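PDB 1A7J: phosphoribulokinase 1 from Rhodobacter sphaeroides, which catalyses the ATP-dependent phosphorylation of D-ribulose 5-phosphate to D-ribulose 1,5-bisphosphate, a step of the Calvin cycle. Local coordinates for residues Pro6-Ser14 with His126-Ala136; Ile158-Asp169 with Val180-Tyr191. All blocks are in the same frame, centred on the assembly; numbering follows the deposited sequence.

Contact 1: residues Pro6-Ser14 with His126-Ala136; sequences PIISVTGSS and HLLFYEGLHGA
Val10 and Phe129 meet on one face of a parallel pair of strands, 7-11 and 127-132, in the core of a P-loop kinase fold. The strand axes run 4.8 Å apart. Backbone bonds alternate in the parallel manner: Ile8 N binds Leu128 O, Tyr130 N binds Ile8 O, Val10 N binds Tyr130 O and Gly132 N binds Val10 O. The last bond, from Gly12 N to Gly132 O at 2.9 Å, reaches the start of the predicted ATP-binding loop, the P-loop. Gly12 has a positive phi of 112°, where a side chain would press on the preceding carbonyl.

Phe129 can be followed outward. Its CB leaves on the face shared with Ile8, Val10 and Glu131. CG stands opposite the backbone N about the first torsion (chi1 179°), which runs the ring along that face. Phe129 CD1 comes first to Ile8 CG2, at 4.0 Å, at the edge of the ring and in its plane. Phe129 CE1 then meets Val10 CG2 at 3.7 Å, and Phe129 CZ touches the same methyl at 3.9 Å. On the other face Ile7 and Leu128 lie side by side, pointing the same way, with Ile7 CG2 3.5 Å from Leu128 CD2. Further along, Ser9 OG lies against Gly135 O, modelled too close for the bond's length to be trusted. Thr11 OG1 packs against the turn after strand 127-132 and has its hydrogen bond with Gln198.

Helix 21-32 covers the Phe129 face, where Phe25 meets the Phe129 ring and also touches Val10. Helix 77-90 packs on the Leu128 and Tyr130 side. Within the sheet, strand 7-11 lies between strands 127-132 and 150-156, and strand 36-40 flanks 127-132 at the sheet's edge.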
loop_
_atom_site.group_PDB
_atom_site.type_symbol
_atom_site.label_atom_id
_atom_site.label_comp_id
_atom_site.label_asym_id
_atom_site.label_seq_id
_atom_site.Cartn_x
_atom_site.Cartn_y
_atom_site.Cartn_z
ATOM N N PRO A 6 -18.163 -4.181 -1.149
ATOM C CA PRO A 6 -16.963 -4.053 -0.317
ATOM C C PRO A 6 -15.718 -3.493 -1.040
ATOM O O PRO A 6 -15.503 -3.724 -2.239
ATOM C CB PRO A 6 -16.757 -5.467 0.216
ATOM C CG PRO A 6 -17.351 -6.344 -0.829
ATOM C CD PRO A 6 -18.521 -5.597 -1.381
ATOM N N ILE A 7 -15.043 -2.584 -0.346
ATOM C CA ILE A 7 -13.750 -2.084 -0.778
ATOM C C ILE A 7 -12.669 -2.660 0.137
ATOM O O ILE A 7 -12.788 -2.573 1.352
ATOM C CB ILE A 7 -13.701 -0.563 -0.696
ATOM C CG1 ILE A 7 -15.035 0.021 -1.118
ATOM C CG2 ILE A 7 -12.675 -0.034 -1.635
ATOM C CD1 ILE A 7 -15.178 1.473 -0.758
ATOM N N ILE A 8 -11.682 -3.335 -0.458
ATOM C CA ILE A 8 -10.463 -3.823 0.216
ATOM C C ILE A 8 -9.303 -2.863 -0.037
ATOM O O ILE A 8 -9.037 -2.495 -1.179
ATOM C CB ILE A 8 -10.053 -5.207 -0.327
ATOM C CG1 ILE A 8 -11.110 -6.236 0.061
ATOM C CG2 ILE A 8 -8.672 -5.619 0.229
ATOM C CD1 ILE A 8 -10.941 -7.523 -0.645
ATOM N N SER A 9 -8.536 -2.565 1.006
ATOM C CA SER A 9 -7.568 -1.470 0.962
ATOM C C SER A 9 -6.242 -1.855 1.600
ATOM O O SER A 9 -6.156 -1.984 2.824
ATOM C CB SER A 9 -8.153 -0.259 1.685
ATOM O OG SER A 9 -7.299 0.867 1.619
ATOM N N VAL A 10 -5.216 -2.013 0.756
ATOM C CA VAL A 10 -3.834 -2.302 1.151
ATOM C C VAL A 10 -3.004 -1.014 1.171
ATOM O O VAL A 10 -2.894 -0.321 0.165
ATOM C CB VAL A 10 -3.190 -3.274 0.141
ATOM C CG1 VAL A 10 -1.800 -3.639 0.573
ATOM C CG2 VAL A 10 -4.053 -4.520 -0.033
ATOM N N THR A 11 -2.459 -0.652 2.321
ATOM C CA THR A 11 -1.693 0.585 2.408
ATOM C C THR A 11 -0.275 0.319 2.896
ATOM O O THR A 11 -0.027 -0.688 3.562
ATOM C CB THR A 11 -2.354 1.588 3.337
ATOM O OG1 THR A 11 -1.630 2.815 3.303
ATOM C CG2 THR A 11 -2.308 1.094 4.737
ATOM N N GLY A 12 0.662 1.142 2.433
ATOM C CA GLY A 12 2.050 1.015 2.838
ATOM C C GLY A 12 3.028 0.566 1.760
ATOM O O GLY A 12 4.172 1.019 1.724
ATOM N N SER A 13 2.601 -0.340 0.888
ATOM C CA SER A 13 3.499 -0.903 -0.112
ATOM C C SER A 13 3.251 -0.297 -1.488
ATOM O O SER A 13 2.113 -0.265 -1.945
ATOM C CB SER A 13 3.295 -2.418 -0.197
ATOM O OG SER A 13 1.926 -2.707 -0.463
ATOM N N SER A 14 4.290 0.286 -2.078
ATOM C CA SER A 14 4.372 0.518 -3.531
ATOM C C SER A 14 5.782 0.980 -3.862
ATOM O O SER A 14 6.653 1.013 -2.986
ATOM C CB SER A 14 3.378 1.587 -4.003
ATOM O OG SER A 14 2.197 1.003 -4.530
ATOM N N HIS A 126 -17.744 -7.103 -7.778
ATOM C CA HIS A 126 -17.992 -7.669 -6.457
ATOM C C HIS A 126 -17.315 -6.819 -5.375
ATOM O O HIS A 126 -17.769 -6.782 -4.233
ATOM C CB HIS A 126 -17.441 -9.122 -6.399
ATOM C CG HIS A 126 -18.416 -10.195 -6.855
ATOM N ND1 HIS A 126 -18.355 -10.772 -8.120
ATOM C CD2 HIS A 126 -19.534 -10.708 -6.261
ATOM C CE1 HIS A 126 -19.411 -11.567 -8.293
ATOM N NE2 HIS A 126 -20.145 -11.548 -7.181
ATOM N N LEU A 127 -16.152 -6.265 -5.706
ATOM C CA LEU A 127 -15.435 -5.366 -4.809
ATOM C C LEU A 127 -14.476 -4.464 -5.549
ATOM O O LEU A 127 -14.156 -4.702 -6.716
ATOM C CB LEU A 127 -14.665 -6.147 -3.759
ATOM C CG LEU A 127 -13.766 -7.258 -4.277
ATOM C CD1 LEU A 127 -12.337 -6.773 -4.438
ATOM C CD2 LEU A 127 -13.832 -8.405 -3.295
ATOM N N LEU A 128 -14.117 -3.359 -4.909
ATOM C CA LEU A 128 -13.022 -2.524 -5.387
ATOM C C LEU A 128 -11.783 -2.927 -4.606
ATOM O O LEU A 128 -11.894 -3.459 -3.507
ATOM C CB LEU A 128 -13.343 -1.029 -5.165
ATOM C CG LEU A 128 -12.277 0.089 -5.144
ATOM C CD1 LEU A 128 -11.536 0.192 -6.471
ATOM C CD2 LEU A 128 -12.948 1.406 -4.839
ATOM N N PHE A 129 -10.626 -2.794 -5.246
ATOM C CA PHE A 129 -9.346 -3.087 -4.625
ATOM C C PHE A 129 -8.433 -1.895 -4.799
ATOM O O PHE A 129 -8.213 -1.449 -5.912
ATOM C CB PHE A 129 -8.705 -4.288 -5.297
ATOM C CG PHE A 129 -7.360 -4.651 -4.740
ATOM C CD1 PHE A 129 -7.250 -5.148 -3.443
ATOM C CD2 PHE A 129 -6.217 -4.559 -5.530
ATOM C CE1 PHE A 129 -6.021 -5.557 -2.933
ATOM C CE2 PHE A 129 -4.986 -4.963 -5.037
ATOM C CZ PHE A 129 -4.884 -5.465 -3.735
ATOM N N TYR A 130 -7.836 -1.435 -3.709
ATOM C CA TYR A 130 -6.885 -0.331 -3.762
ATOM C C TYR A 130 -5.519 -0.813 -3.241
ATOM O O TYR A 130 -5.457 -1.550 -2.258
ATOM C CB TYR A 130 -7.407 0.815 -2.893
ATOM C CG TYR A 130 -6.434 1.939 -2.701
ATOM C CD1 TYR A 130 -5.481 1.897 -1.689
ATOM C CD2 TYR A 130 -6.441 3.039 -3.550
ATOM C CE1 TYR A 130 -4.553 2.907 -1.532
ATOM C CE2 TYR A 130 -5.509 4.074 -3.406
ATOM C CZ TYR A 130 -4.575 3.992 -2.392
ATOM O OH TYR A 130 -3.673 5.016 -2.206
ATOM N N GLU A 131 -4.436 -0.450 -3.931
ATOM C CA GLU A 131 -3.072 -0.613 -3.405
ATOM C C GLU A 131 -2.290 0.721 -3.461
ATOM O O GLU A 131 -2.102 1.295 -4.549
ATOM C CB GLU A 131 -2.324 -1.704 -4.198
ATOM C CG GLU A 131 -0.872 -1.993 -3.722
ATOM C CD GLU A 131 -0.196 -3.171 -4.440
ATOM O OE1 GLU A 131 -0.520 -3.419 -5.626
ATOM O OE2 GLU A 131 0.667 -3.841 -3.818
ATOM N N GLY A 132 -1.859 1.229 -2.302
ATOM C CA GLY A 132 -0.922 2.344 -2.297
ATOM C C GLY A 132 -0.518 2.798 -0.925
ATOM O O GLY A 132 -0.695 2.060 0.023
ATOM N N LEU A 133 0.016 4.012 -0.818
ATOM C CA LEU A 133 0.396 4.590 0.476
ATOM C C LEU A 133 -0.684 5.334 1.266
ATOM O O LEU A 133 -0.385 5.879 2.328
ATOM C CB LEU A 133 1.582 5.550 0.325
ATOM C CG LEU A 133 2.959 5.217 -0.256
ATOM C CD1 LEU A 133 3.048 3.818 -0.761
ATOM C CD2 LEU A 133 3.202 6.174 -1.386
ATOM N N HIS A 134 -1.899 5.447 0.726
ATOM C CA HIS A 134 -2.959 6.196 1.412
ATOM C C HIS A 134 -4.346 5.540 1.421
ATOM O O HIS A 134 -5.356 6.242 1.505
ATOM C CB HIS A 134 -3.059 7.613 0.836
ATOM C CG HIS A 134 -1.874 8.492 1.139
ATOM N ND1 HIS A 134 -0.883 8.747 0.216
ATOM C CD2 HIS A 134 -1.558 9.232 2.233
ATOM C CE1 HIS A 134 -0.015 9.605 0.720
ATOM N NE2 HIS A 134 -0.399 9.916 1.942
ATOM N N GLY A 135 -4.378 4.217 1.617
ATOM C CA GLY A 135 -5.631 3.476 1.746
ATOM C C GLY A 135 -6.285 3.390 3.118
ATOM O O GLY A 135 -7.288 2.701 3.312
ATOM N N ALA A 136 -5.730 4.108 4.084
ATOM C CA ALA A 136 -6.333 4.179 5.397
ATOM C C ALA A 136 -6.068 5.561 6.014
ATOM O O ALA A 136 -6.173 5.754 7.236
ATOM C CB ALA A 136 -5.796 3.075 6.265
#

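Contact 2: residues Ile158-Asp169 with Val180-Tyr191; sequences INLEWIQKIHRD and VTDVILRRMHAY. With SO4 (sulfate ion), chain B.
Trp162 lays one face of its indole over Ile184. Ile184 CG2 sits over the centre of the six-membered ring, 3.9 Å from its centroid, as a CH-pi contact. Ile184 CD1 reaches the same face at Trp162 CD1. This is a helix-helix packing in the P-loop kinase fold: helices 158-168 and 180-191 cross at 130°, their axes 10.9 Å apart. Met188 SD comes to the edge of the indole, 3.8 Å from Trp162 NE1, a Met-aromatic contact. Ile158 CG2, from Trp162's own helix, lies against the opposite face.

Polar groups fill the next layer. Arg187 bends at chi3 (-27°) and turns its end toward Glu161. Arg187 NH1 and Arg187 NH2 both bind Glu161 OE2, at 3.1 and 3.0 Å, on the syn side of the carboxylate. NH2 also makes a weak bond to Glu161 OE1. The two flat groups are 36° apart, so the salt bridge is not coplanar. Lys165 CG lies over one face of the guanidinium, 3.6 Å from Arg187 NH2. This packing and the paired bonds probably limit rotation of the group. A leucine in place of Arg187 would probably leave the Glu161 carboxylate without its charged mate and take away the flat surface on which Lys165 rests.

Lys165, Asp169 and Arg187 belong to the catalytic site, together with Asp42. A sulfate, probably from the crystallisation liquor, lies beside Lys165 and the CD of Arg187. Arg186 NH2 gives it a weak bond at O1, and His69 ND1 is another partner. Lys165 NZ makes a weak bond to sulfate O4. This basic cluster is consistent with an anion site. Lys165 NZ also salt-bridges OD1 of the poorly ordered Asp169, 3.1 Å away, from above the carboxylate plane.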
loop_
_atom_site.group_PDB
_atom_site.type_symbol
_atom_site.label_atom_id
_atom_site.label_comp_id
_atom_site.label_asym_id
_atom_site.label_seq_id
_atom_site.Cartn_x
_atom_site.Cartn_y
_atom_site.Cartn_z
ATOM N N ILE A 158 11.596 0.621 8.834
ATOM C CA ILE A 158 12.064 1.859 8.230
ATOM C C ILE A 158 13.393 1.685 7.531
ATOM O O ILE A 158 13.467 1.872 6.328
ATOM C CB ILE A 158 12.156 2.970 9.281
ATOM C CG1 ILE A 158 10.761 3.276 9.845
ATOM C CG2 ILE A 158 12.727 4.211 8.652
ATOM C CD1 ILE A 158 10.761 4.137 11.051
ATOM N N ASN A 159 14.341 1.059 8.219
ATOM C CA ASN A 159 15.619 0.686 7.628
ATOM C C ASN A 159 15.470 0.114 6.237
ATOM O O ASN A 159 16.258 0.420 5.380
ATOM C CB ASN A 159 16.316 -0.377 8.458
ATOM C CG ASN A 159 16.742 0.113 9.778
ATOM O OD1 ASN A 159 15.969 0.123 10.714
ATOM N ND2 ASN A 159 18.026 0.350 9.918
ATOM N N LEU A 160 14.543 -0.812 6.040
ATOM C CA LEU A 160 14.361 -1.442 4.726
ATOM C C LEU A 160 13.602 -0.583 3.686
ATOM O O LEU A 160 13.800 -0.758 2.482
ATOM C CB LEU A 160 13.683 -2.811 4.897
ATOM C CG LEU A 160 13.264 -3.703 3.720
ATOM C CD1 LEU A 160 14.479 -4.254 3.012
ATOM C CD2 LEU A 160 12.387 -4.847 4.236
ATOM N N GLU A 161 12.810 0.397 4.131
ATOM C CA GLU A 161 12.145 1.304 3.199
ATOM C C GLU A 161 13.201 2.168 2.539
ATOM O O GLU A 161 13.269 2.205 1.319
ATOM C CB GLU A 161 11.116 2.177 3.922
ATOM C CG GLU A 161 10.014 2.762 3.014
ATOM C CD GLU A 161 10.338 4.173 2.513
ATOM O OE1 GLU A 161 10.792 5.015 3.329
ATOM O OE2 GLU A 161 10.164 4.436 1.302
ATOM N N TRP A 162 14.139 2.691 3.330
ATOM C CA TRP A 162 15.239 3.491 2.797
ATOM C C TRP A 162 16.077 2.730 1.773
ATOM O O TRP A 162 16.436 3.287 0.760
ATOM C CB TRP A 162 16.165 3.951 3.903
ATOM C CG TRP A 162 15.533 4.760 4.946
ATOM C CD1 TRP A 162 14.257 5.252 4.954
ATOM C CD2 TRP A 162 16.188 5.321 6.068
ATOM N NE1 TRP A 162 14.094 6.124 6.007
ATOM C CE2 TRP A 162 15.264 6.189 6.703
ATOM C CE3 TRP A 162 17.482 5.210 6.573
ATOM C CZ2 TRP A 162 15.601 6.941 7.815
ATOM C CZ3 TRP A 162 17.821 5.964 7.673
ATOM C CH2 TRP A 162 16.880 6.826 8.289
ATOM N N ILE A 163 16.513 1.523 2.102
ATOM C CA ILE A 163 17.253 0.708 1.156
ATOM C C ILE A 163 16.415 0.532 -0.080
ATOM O O ILE A 163 16.927 0.592 -1.183
ATOM C CB ILE A 163 17.530 -0.697 1.720
ATOM C CG1 ILE A 163 18.505 -0.594 2.891
ATOM C CG2 ILE A 163 18.097 -1.633 0.632
ATOM C CD1 ILE A 163 18.237 -1.579 4.048
ATOM N N GLN A 164 15.140 0.231 0.105
ATOM C CA GLN A 164 14.252 0.037 -1.031
ATOM C C GLN A 164 14.188 1.311 -1.861
ATOM O O GLN A 164 14.156 1.258 -3.082
ATOM C CB GLN A 164 12.840 -0.377 -0.578
ATOM C CG GLN A 164 12.620 -1.890 -0.615
ATOM C CD GLN A 164 11.275 -2.360 -0.059
ATOM O OE1 GLN A 164 10.383 -1.561 0.227
ATOM N NE2 GLN A 164 11.108 -3.679 0.034
ATOM N N LYS A 165 14.318 2.454 -1.205
ATOM C CA LYS A 165 14.149 3.728 -1.877
ATOM C C LYS A 165 15.452 4.181 -2.525
ATOM O O LYS A 165 15.454 4.636 -3.661
ATOM C CB LYS A 165 13.664 4.774 -0.884
ATOM C CG LYS A 165 13.817 6.170 -1.371
ATOM C CD LYS A 165 12.850 6.448 -2.490
ATOM C CE LYS A 165 13.001 7.878 -2.996
ATOM N NZ LYS A 165 12.230 8.145 -4.258
ATOM N N ILE A 166 16.559 4.015 -1.805
ATOM C CA ILE A 166 17.884 4.437 -2.255
ATOM C C ILE A 166 18.207 3.658 -3.509
ATOM O O ILE A 166 18.783 4.203 -4.452
ATOM C CB ILE A 166 18.959 4.151 -1.187
ATOM C CG1 ILE A 166 18.920 5.201 -0.089
ATOM C CG2 ILE A 166 20.310 4.210 -1.773
ATOM C CD1 ILE A 166 19.106 4.615 1.238
ATOM N N HIS A 167 17.664 2.453 -3.602
ATOM C CA HIS A 167 17.836 1.679 -4.810
ATOM C C HIS A 167 17.015 2.150 -6.004
ATOM O O HIS A 167 17.538 2.170 -7.114
ATOM C CB HIS A 167 17.614 0.204 -4.535
ATOM C CG HIS A 167 18.862 -0.506 -4.130
ATOM N ND1 HIS A 167 19.634 -0.077 -3.069
ATOM C CD2 HIS A 167 19.572 -1.489 -4.737
ATOM C CE1 HIS A 167 20.770 -0.758 -3.050
ATOM N NE2 HIS A 167 20.755 -1.623 -4.050
ATOM N N ARG A 168 15.804 2.658 -5.779
ATOM C CA ARG A 168 15.013 3.223 -6.875
ATOM C C ARG A 168 15.651 4.520 -7.373
ATOM O O ARG A 168 15.341 4.982 -8.471
ATOM C CB ARG A 168 13.578 3.544 -6.440
ATOM C CG ARG A 168 12.667 2.361 -6.148
ATOM C CD ARG A 168 11.332 2.849 -5.527
ATOM N NE ARG A 168 10.742 1.889 -4.579
ATOM C CZ ARG A 168 9.976 2.210 -3.530
ATOM N NH1 ARG A 168 9.899 3.466 -3.098
ATOM N NH2 ARG A 168 9.373 1.248 -2.837
ATOM N N ASP A 169 16.425 5.173 -6.507
ATOM C CA ASP A 169 16.971 6.499 -6.799
ATOM C C ASP A 169 18.429 6.446 -7.223
ATOM O O ASP A 169 19.068 7.484 -7.419
ATOM C CB ASP A 169 16.832 7.432 -5.586
ATOM C CG ASP A 169 15.533 8.237 -5.592
ATOM O OD1 ASP A 169 14.584 7.855 -6.315
ATOM O OD2 ASP A 169 15.459 9.247 -4.854
ATOM N N VAL A 180 21.118 11.455 -1.321
ATOM C CA VAL A 180 20.197 10.463 -0.775
ATOM C C VAL A 180 19.863 10.740 0.684
ATOM O O VAL A 180 18.720 10.561 1.107
ATOM C CB VAL A 180 20.740 9.025 -0.931
ATOM C CG1 VAL A 180 20.242 8.427 -2.251
ATOM C CG2 VAL A 180 22.262 9.020 -0.873
ATOM N N THR A 181 20.800 11.364 1.389
ATOM C CA THR A 181 20.574 11.708 2.782
ATOM C C THR A 181 19.479 12.758 2.885
ATOM O O THR A 181 18.595 12.666 3.735
ATOM C CB THR A 181 21.844 12.240 3.429
ATOM O OG1 THR A 181 22.618 12.924 2.435
ATOM C CG2 THR A 181 22.665 11.095 4.023
ATOM N N ASP A 182 19.484 13.693 1.945
ATOM C CA ASP A 182 18.553 14.811 1.962
ATOM C C ASP A 182 17.208 14.405 1.394
ATOM O O ASP A 182 16.193 14.965 1.777
ATOM C CB ASP A 182 19.124 16.005 1.183
ATOM C CG ASP A 182 20.036 16.877 2.033
ATOM O OD1 ASP A 182 19.521 17.782 2.733
ATOM O OD2 ASP A 182 21.262 16.639 2.035
ATOM N N VAL A 183 17.206 13.404 0.515
ATOM C CA VAL A 183 15.974 12.851 -0.055
ATOM C C VAL A 183 15.313 11.957 0.983
ATOM O O VAL A 183 14.099 11.772 0.982
ATOM C CB VAL A 183 16.262 12.015 -1.347
ATOM C CG1 VAL A 183 15.373 10.808 -1.429
ATOM C CG2 VAL A 183 16.012 12.843 -2.578
ATOM N N ILE A 184 16.130 11.331 1.814
ATOM C CA ILE A 184 15.635 10.384 2.792
ATOM C C ILE A 184 15.069 11.126 4.010
ATOM O O ILE A 184 13.912 10.909 4.381
ATOM C CB ILE A 184 16.767 9.384 3.154
ATOM C CG1 ILE A 184 16.709 8.193 2.211
ATOM C CG2 ILE A 184 16.664 8.898 4.565
ATOM C CD1 ILE A 184 15.410 7.513 2.237
ATOM N N LEU A 185 15.786 12.150 4.474
ATOM C CA LEU A 185 15.310 13.034 5.549
ATOM C C LEU A 185 14.098 13.922 5.186
ATOM O O LEU A 185 13.230 14.165 6.022
ATOM C CB LEU A 185 16.463 13.923 6.040
ATOM C CG LEU A 185 17.631 13.274 6.757
ATOM C CD1 LEU A 185 18.835 14.144 6.572
ATOM C CD2 LEU A 185 17.325 13.127 8.206
ATOM N N ARG A 186 14.102 14.500 3.989
ATOM C CA ARG A 186 12.968 15.285 3.517
ATOM C C ARG A 186 11.678 14.444 3.507
ATOM O O ARG A 186 10.582 14.985 3.667
ATOM C CB ARG A 186 13.270 15.840 2.122
ATOM C CG ARG A 186 12.128 16.589 1.453
ATOM C CD ARG A 186 12.371 16.769 -0.036
ATOM N NE ARG A 186 11.617 15.803 -0.833
ATOM C CZ ARG A 186 12.119 15.117 -1.856
ATOM N NH1 ARG A 186 13.321 15.406 -2.342
ATOM N NH2 ARG A 186 11.402 14.159 -2.429
ATOM N N ARG A 187 11.811 13.116 3.426
ATOM C CA ARG A 187 10.641 12.229 3.394
ATOM C C ARG A 187 10.178 11.826 4.783
ATOM O O ARG A 187 9.014 11.531 4.968
ATOM C CB ARG A 187 10.901 10.989 2.517
ATOM C CG ARG A 187 10.812 11.290 1.012
ATOM C CD ARG A 187 10.912 10.075 0.098
ATOM N NE ARG A 187 11.679 9.005 0.718
ATOM C CZ ARG A 187 11.267 7.740 0.811
ATOM N NH1 ARG A 187 10.283 7.299 0.044
ATOM N NH2 ARG A 187 11.935 6.883 1.571
ATOM N N MET A 188 11.025 12.020 5.784
ATOM C CA MET A 188 10.680 11.603 7.139
ATOM C C MET A 188 9.537 12.421 7.718
ATOM O O MET A 188 8.721 11.922 8.501
ATOM C CB MET A 188 11.892 11.693 8.051
ATOM C CG MET A 188 12.916 10.612 7.801
ATOM S SD MET A 188 12.189 8.963 7.549
ATOM C CE MET A 188 11.795 8.512 9.270
ATOM N N HIS A 189 9.375 13.621 7.182
ATOM C CA HIS A 189 8.512 14.598 7.796
ATOM C C HIS A 189 7.110 14.154 7.535
ATOM O O HIS A 189 6.422 13.802 8.467
ATOM C CB HIS A 189 8.777 16.012 7.236
ATOM C CG HIS A 189 10.087 16.609 7.676
ATOM N ND1 HIS A 189 10.231 17.302 8.858
ATOM C CD2 HIS A 189 11.331 16.526 7.140
ATOM C CE1 HIS A 189 11.505 17.608 9.037
ATOM N NE2 HIS A 189 12.192 17.151 8.006
ATOM N N ALA A 190 6.806 13.875 6.278
ATOM C CA ALA A 190 5.492 13.352 5.902
ATOM C C ALA A 190 5.356 11.849 6.133
ATOM O O ALA A 190 4.284 11.292 5.973
ATOM C CB ALA A 190 5.197 13.673 4.443
ATOM N N TYR A 191 6.471 11.175 6.379
ATOM C CA TYR A 191 6.410 9.760 6.627
ATOM C C TYR A 191 5.851 9.599 8.012
ATOM O O TYR A 191 4.785 9.019 8.173
ATOM C CB TYR A 191 7.790 9.121 6.522
ATOM C CG TYR A 191 7.827 7.659 6.905
ATOM C CD1 TYR A 191 7.463 6.679 5.999
ATOM C CD2 TYR A 191 8.122 7.265 8.212
ATOM C CE1 TYR A 191 7.382 5.351 6.372
ATOM C CE2 TYR A 191 8.026 5.922 8.603
ATOM C CZ TYR A 191 7.644 4.978 7.673
ATOM O OH TYR A 191 7.442 3.670 8.059
HETATM S S SO4 B . 9.693 11.147 -3.519
HETATM O O1 SO4 B . 9.112 12.427 -3.231
HETATM O O2 SO4 B . 8.991 10.119 -2.799
HETATM O O3 SO4 B . 9.598 10.900 -4.925
HETATM O O4 SO4 B . 11.059 11.151 -3.135
#

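From the N terminus, strand 7-11 comes first and runs into the predicted ATP-binding loop. The chain then passes through helices 21-32, 49-62 and 77-90 and strand 36-40 before strand 127-132 returns beside it. Contact 1 closes that long loop of 111 residues. Strand 150-156 follows and leads into helix 158-168. Contact 2 then closes a short loop of ten residues. The two loops lie in series, and neither encloses nor crosses the other. Contact 1 joins two neighbouring strands in the parallel part of the sheet, while contact 2 joins two helices further out. Their centres are about 22 Å apart, yet Ser14 O packs 2.7 Å from Arg168 NH2.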